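Local coordinates for heme utilization cystosolic carrier protein HutX (Pectobacterium carotovorum, PDB 2PH0), which probably binds heme in the cytosol and carries it during heme utilisation, at residues W52-I55 against A56-E60; D14-L17 against E18-A21; S65-A68 against D69-L72. All blocks are in the same frame, centred on the assembly; numbering follows the deposited sequence.

Contact 1: residues W52-I55 against A56-E60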
# COMPACT_ATOMS: atom_id res chain seq x y z
N TRP B 52 13.62 -5.35 9.23
CA TRP B 52 12.54 -4.53 9.73
C TRP B 52 12.79 -4.00 11.14
O TRP B 52 12.60 -2.81 11.40
CB TRP B 52 11.22 -5.31 9.69
CG TRP B 52 10.03 -4.47 10.05
CD1 TRP B 52 9.61 -4.14 11.30
CD2 TRP B 52 9.14 -3.82 9.14
NE1 TRP B 52 8.51 -3.32 11.23
CE2 TRP B 52 8.20 -3.11 9.91
CE3 TRP B 52 9.05 -3.77 7.74
CZ2 TRP B 52 7.17 -2.35 9.34
CZ3 TRP B 52 8.02 -3.02 7.17
CH2 TRP B 52 7.10 -2.32 7.97
N ASP B 53 13.21 -4.87 12.05
CA ASP B 53 13.46 -4.46 13.43
C ASP B 53 14.49 -3.33 13.49
O ASP B 53 14.34 -2.38 14.25
CB ASP B 53 13.96 -5.64 14.27
CG ASP B 53 12.84 -6.62 14.61
OD1 ASP B 53 11.79 -6.16 15.10
OD2 ASP B 53 13.02 -7.83 14.40
N THR B 54 15.53 -3.44 12.66
CA THR B 54 16.58 -2.43 12.61
C THR B 54 16.05 -1.08 12.11
O THR B 54 16.26 -0.05 12.75
CB THR B 54 17.73 -2.88 11.71
OG1 THR B 54 18.22 -4.14 12.17
CG2 THR B 54 18.86 -1.86 11.75
N ILE B 55 15.35 -1.08 10.98
CA ILE B 55 14.83 0.16 10.44
C ILE B 55 13.90 0.80 11.45
O ILE B 55 13.82 2.03 11.56
CB ILE B 55 14.09 -0.06 9.09
CG1 ILE B 55 15.02 -0.73 8.08
CG2 ILE B 55 13.59 1.28 8.54
CD1 ILE B 55 14.32 -1.21 6.81
N ALA B 56 13.22 -0.03 12.24
CA ALA B 56 12.29 0.46 13.25
C ALA B 56 12.98 1.30 14.33
O ALA B 56 12.32 1.85 15.20
CB ALA B 56 11.55 -0.71 13.88
N THR B 57 14.30 1.39 14.26
CA THR B 57 15.07 2.17 15.23
C THR B 57 15.72 3.40 14.60
O THR B 57 16.45 4.13 15.27
CB THR B 57 16.20 1.33 15.88
OG1 THR B 57 17.22 1.05 14.90
CG2 THR B 57 15.67 0.02 16.41
N TRP B 58 15.46 3.63 13.31
CA TRP B 58 16.06 4.74 12.58
C TRP B 58 15.33 6.07 12.62
O TRP B 58 15.78 7.04 12.01
CB TRP B 58 16.25 4.37 11.11
CG TRP B 58 17.19 3.24 10.87
CD1 TRP B 58 17.95 2.59 11.79
CD2 TRP B 58 17.46 2.60 9.61
NE1 TRP B 58 18.66 1.58 11.20
CE2 TRP B 58 18.38 1.57 9.86
CE3 TRP B 58 17.00 2.81 8.30
CZ2 TRP B 58 18.86 0.73 8.84
CZ3 TRP B 58 17.48 1.98 7.29
CH2 TRP B 58 18.40 0.95 7.57
N GLY B 59 14.21 6.14 13.32
CA GLY B 59 13.47 7.39 13.35
C GLY B 59 12.51 7.44 12.17
O GLY B 59 12.24 6.42 11.56
N GLU B 60 12.02 8.63 11.84
CA GLU B 60 11.06 8.78 10.75
C GLU B 60 11.60 8.45 9.36
O GLU B 60 12.65 8.94 8.94
CB GLU B 60 10.50 10.20 10.75
CG GLU B 60 9.45 10.46 9.68
CD GLU B 60 8.73 11.78 9.90
OE1 GLU B 60 7.94 11.88 10.87
OE2 GLU B 60 8.96 12.73 9.11
O HOH W 1 11.61 3.89 11.85
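The indole of W58 lies with one face on the end of helix 48-55. I55 CA sits over that face as a CH-pi donor. It is 3.8 Å from the centroid of the W58 five-membered ring and 14° off the ring normal. The carbonyl carbon of T54 meets the same face closer to the rim. The side chain of I55 continues along the same face, over the six-membered ring, with I55 CG1 3.7 Å from W58 CZ3 and I55 CG2 near W58 CE3. T54 CG2 comes to the pyrrole end of the indole, 3.5 Å from W58 NE1. W58 CG is anti to its own carbonyl carbon (chi1 -63°), which turns the indole back over the helix end. Helix 148-160 also packs on W58, through A153, F154 and L157.

The backbone from I55 to W58 forms a type I beta turn, which ends the helix and leads into strand 60-66. It is closed by W58 N to I55 O at 2.9 Å, a nearly straight bond whose donor stands well above the carbonyl plane. One step back, A56 N keeps a helical bond to W52 O at 3.0 Å.

T57 OG1 donates to T54 O at 2.6 Å, in the carbonyl plane. With chi1 at 69° the T57 hydroxyl lies between its backbone N and carbonyl carbon and faces the last helical turn. The hydroxyl of T54 is held by Q50 O. Water 1 donates to both I55 O and G59 O, the latter at 2.6 Å.

Contact 2: residues D14-L17 against E18-A21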
# COMPACT_ATOMS: atom_id res chain seq x y z
N ASP B 14 17.73 8.37 -14.01
CA ASP B 14 17.14 8.95 -12.81
C ASP B 14 15.61 8.91 -12.75
O ASP B 14 15.00 9.65 -11.98
CB ASP B 14 17.60 10.39 -12.63
CG ASP B 14 17.43 11.22 -13.88
OD1 ASP B 14 16.35 11.15 -14.49
OD2 ASP B 14 18.38 11.95 -14.24
N GLY B 15 15.00 8.05 -13.56
CA GLY B 15 13.55 7.93 -13.54
C GLY B 15 13.21 6.83 -12.56
O GLY B 15 14.06 6.46 -11.75
N THR B 16 11.98 6.32 -12.59
CA THR B 16 11.61 5.24 -11.68
C THR B 16 12.10 3.94 -12.28
O THR B 16 12.14 3.77 -13.50
CB THR B 16 10.09 5.12 -11.51
OG1 THR B 16 9.50 4.78 -12.77
CG2 THR B 16 9.50 6.43 -11.00
N LEU B 17 12.49 3.01 -11.41
CA LEU B 17 12.96 1.72 -11.88
C LEU B 17 11.76 0.96 -12.42
O LEU B 17 11.90 0.03 -13.22
CB LEU B 17 13.64 0.96 -10.74
CG LEU B 17 14.89 1.65 -10.17
CD1 LEU B 17 15.47 0.81 -9.04
CD2 LEU B 17 15.93 1.84 -11.27
N GLU B 18 10.57 1.36 -11.98
CA GLU B 18 9.34 0.71 -12.44
C GLU B 18 9.17 0.88 -13.94
O GLU B 18 8.78 -0.06 -14.63
CB GLU B 18 8.11 1.30 -11.75
CG GLU B 18 7.81 0.72 -10.38
CD GLU B 18 8.65 1.32 -9.28
OE1 GLU B 18 9.46 2.25 -9.57
OE2 GLU B 18 8.51 0.87 -8.13
N ASP B 19 9.46 2.08 -14.45
CA ASP B 19 9.33 2.34 -15.88
C ASP B 19 10.38 1.57 -16.68
O ASP B 19 10.13 1.17 -17.82
CB ASP B 19 9.45 3.83 -16.17
CG ASP B 19 8.28 4.63 -15.60
OD1 ASP B 19 7.14 4.11 -15.63
OD2 ASP B 19 8.50 5.77 -15.14
N ILE B 20 11.54 1.34 -16.08
CA ILE B 20 12.59 0.60 -16.76
C ILE B 20 12.17 -0.86 -16.85
O ILE B 20 12.43 -1.52 -17.86
CB ILE B 20 13.93 0.72 -16.01
CG1 ILE B 20 14.39 2.18 -16.04
CG2 ILE B 20 14.97 -0.19 -16.64
CD1 ILE B 20 15.58 2.49 -15.15
N ALA B 21 11.51 -1.36 -15.81
CA ALA B 21 11.05 -2.73 -15.80
C ALA B 21 10.04 -2.91 -16.92
O ALA B 21 10.05 -3.92 -17.63
CB ALA B 21 10.40 -3.06 -14.46
O HOH W 2 11.88 3.20 -8.57
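A T16 chi1 of 63° turns OG1 in over the start of the helix, toward D19. D19 chi1 (-67°) lays CG beside its backbone N and swings the carboxylate back to the T16 hydroxyl. T16 OG1 donates to D19 OD2 at 2.8 Å. It meets that oxygen from above the carboxylate plane. The same OG1 accepts from D19 N at 3.2 Å. The hydroxyl is thus gripped twice by one residue, once through backbone and once through side chain. A longer, weak bond also runs from D19 N to T16 O.

T16 is the N-cap of helix 17-23. Its side chain takes an N-H of the first turn, which has no helical carbonyl before it. The carboxylate of D19 lies at the same helix start, where the helix dipole would probably favour its negative charge. The regular helical pattern then sets in with A21 N to L17 O at 3.0 Å.

The side chain of E18 folds back over the cap. E18 OE1 comes 3.5 Å from T16 CB. Water 2 donates to E18 OE1 and accepts from L17 N, so it serves another N-H of the first turn. E18 OE2 forms a salt bridge with K135. On the buried side, L17 and I20 run side by side, with L17 CD2 3.9 Å from I20 CD1. Helix 28-33 packs on both, and helix 5-10 on I20.

Contact 3: residues S65-A68 against D69-L72; sequences SHTA and DAIL
D69 follows A68 at the turn, and its N gives a weak bond to T67 OG1. The carboxylate of D69 leaves the turn and forms a salt bridge with R101 of the second subunit. A70 N donates to T67 OG1 at 3.1 Å, so the threonine hydroxyl receives two N-H groups of the turn. T67 chi1 is 76°, which sets OG1 on the inner side of the loop. A70 O accepts from T67 N at 3.0 Å, and water 3 donates to the same oxygen while it also bonds S65 OG. I71 lies beside H66 in a non-hydrogen-bonded pair. I71 CD1 rests over one face of the imidazole, 3.8 Å from the H66 ring centroid and nearest to H66 NE2 at the rim. I71 CA also makes a CA-H...O contact with S65 O at 3.2 Å. L72 and S65 form a hydrogen-bonded pair. L72 N reaches S65 O at 2.8 Å, and S65 N reaches L72 O at 2.8 Å. A70 and I71 pair antiparallel with a strand of the second subunit, so this antiparallel beta hairpin, strands 60-66 and 70-75, carries the sheet across the dimer interface.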
# COMPACT_ATOMS: atom_id res chain seq x y z
N SER B 65 3.89 2.38 -0.97
CA SER B 65 3.29 1.27 -1.68
C SER B 65 3.25 1.82 -3.10
O SER B 65 2.64 2.86 -3.34
CB SER B 65 1.86 1.01 -1.20
OG SER B 65 1.28 -0.02 -1.99
N HIS B 66 3.88 1.13 -4.04
CA HIS B 66 3.93 1.63 -5.41
C HIS B 66 3.41 0.63 -6.43
O HIS B 66 4.02 -0.41 -6.66
CB HIS B 66 5.37 2.03 -5.75
CG HIS B 66 5.50 2.74 -7.06
ND1 HIS B 66 4.89 2.31 -8.22
CD2 HIS B 66 6.20 3.85 -7.40
CE1 HIS B 66 5.21 3.12 -9.21
NE2 HIS B 66 6.00 4.07 -8.74
N THR B 67 2.27 0.96 -7.03
CA THR B 67 1.68 0.10 -8.05
C THR B 67 1.27 1.01 -9.20
O THR B 67 1.40 2.23 -9.10
CB THR B 67 0.42 -0.63 -7.54
OG1 THR B 67 -0.68 0.29 -7.50
CG2 THR B 67 0.65 -1.19 -6.15
N ALA B 68 0.78 0.42 -10.28
CA ALA B 68 0.36 1.20 -11.43
C ALA B 68 -0.83 2.09 -11.12
O ALA B 68 -0.93 3.22 -11.62
CB ALA B 68 0.03 0.26 -12.59
N ASP B 69 -1.74 1.60 -10.28
CA ASP B 69 -2.94 2.38 -9.97
C ASP B 69 -2.83 3.33 -8.79
O ASP B 69 -3.65 4.24 -8.65
CB ASP B 69 -4.12 1.43 -9.74
CG ASP B 69 -4.32 0.48 -10.89
OD1 ASP B 69 -4.37 0.94 -12.05
OD2 ASP B 69 -4.44 -0.73 -10.63
N ALA B 70 -1.83 3.15 -7.95
CA ALA B 70 -1.69 4.04 -6.81
C ALA B 70 -0.34 3.97 -6.14
O ALA B 70 0.22 2.90 -5.92
CB ALA B 70 -2.78 3.74 -5.79
N ILE B 71 0.18 5.15 -5.83
CA ILE B 71 1.44 5.27 -5.12
C ILE B 71 1.04 5.92 -3.79
O ILE B 71 0.57 7.06 -3.77
CB ILE B 71 2.42 6.19 -5.87
CG1 ILE B 71 2.74 5.60 -7.25
CG2 ILE B 71 3.69 6.36 -5.05
CD1 ILE B 71 3.63 6.48 -8.11
N LEU B 72 1.18 5.18 -2.70
CA LEU B 72 0.82 5.68 -1.38
C LEU B 72 2.07 5.86 -0.54
O LEU B 72 2.87 4.93 -0.39
CB LEU B 72 -0.15 4.71 -0.72
CG LEU B 72 -1.39 4.47 -1.59
CD1 LEU B 72 -2.27 3.41 -0.95
CD2 LEU B 72 -2.16 5.79 -1.76
O HOH W 3 -0.45 1.38 -3.70

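The three contacts follow one another along the chain. Contact 2 starts helix 17-23, contact 1 ends helix 48-55, and contact 3 turns the hairpin. Strand 60-66 begins at the end of contact 1 and finishes in contact 3, yet their centres are 23 Å apart and their nearest atoms about 11 Å. Contacts 2 and 3 touch: E18 OE2 lies 3.7 Å from H66 CG, so the helix start packs against the hairpin strand. Contacts 1 and 2 sit on opposite sides of the chain's centre, with centres 26 Å apart. Contact 3 alone reaches the second subunit.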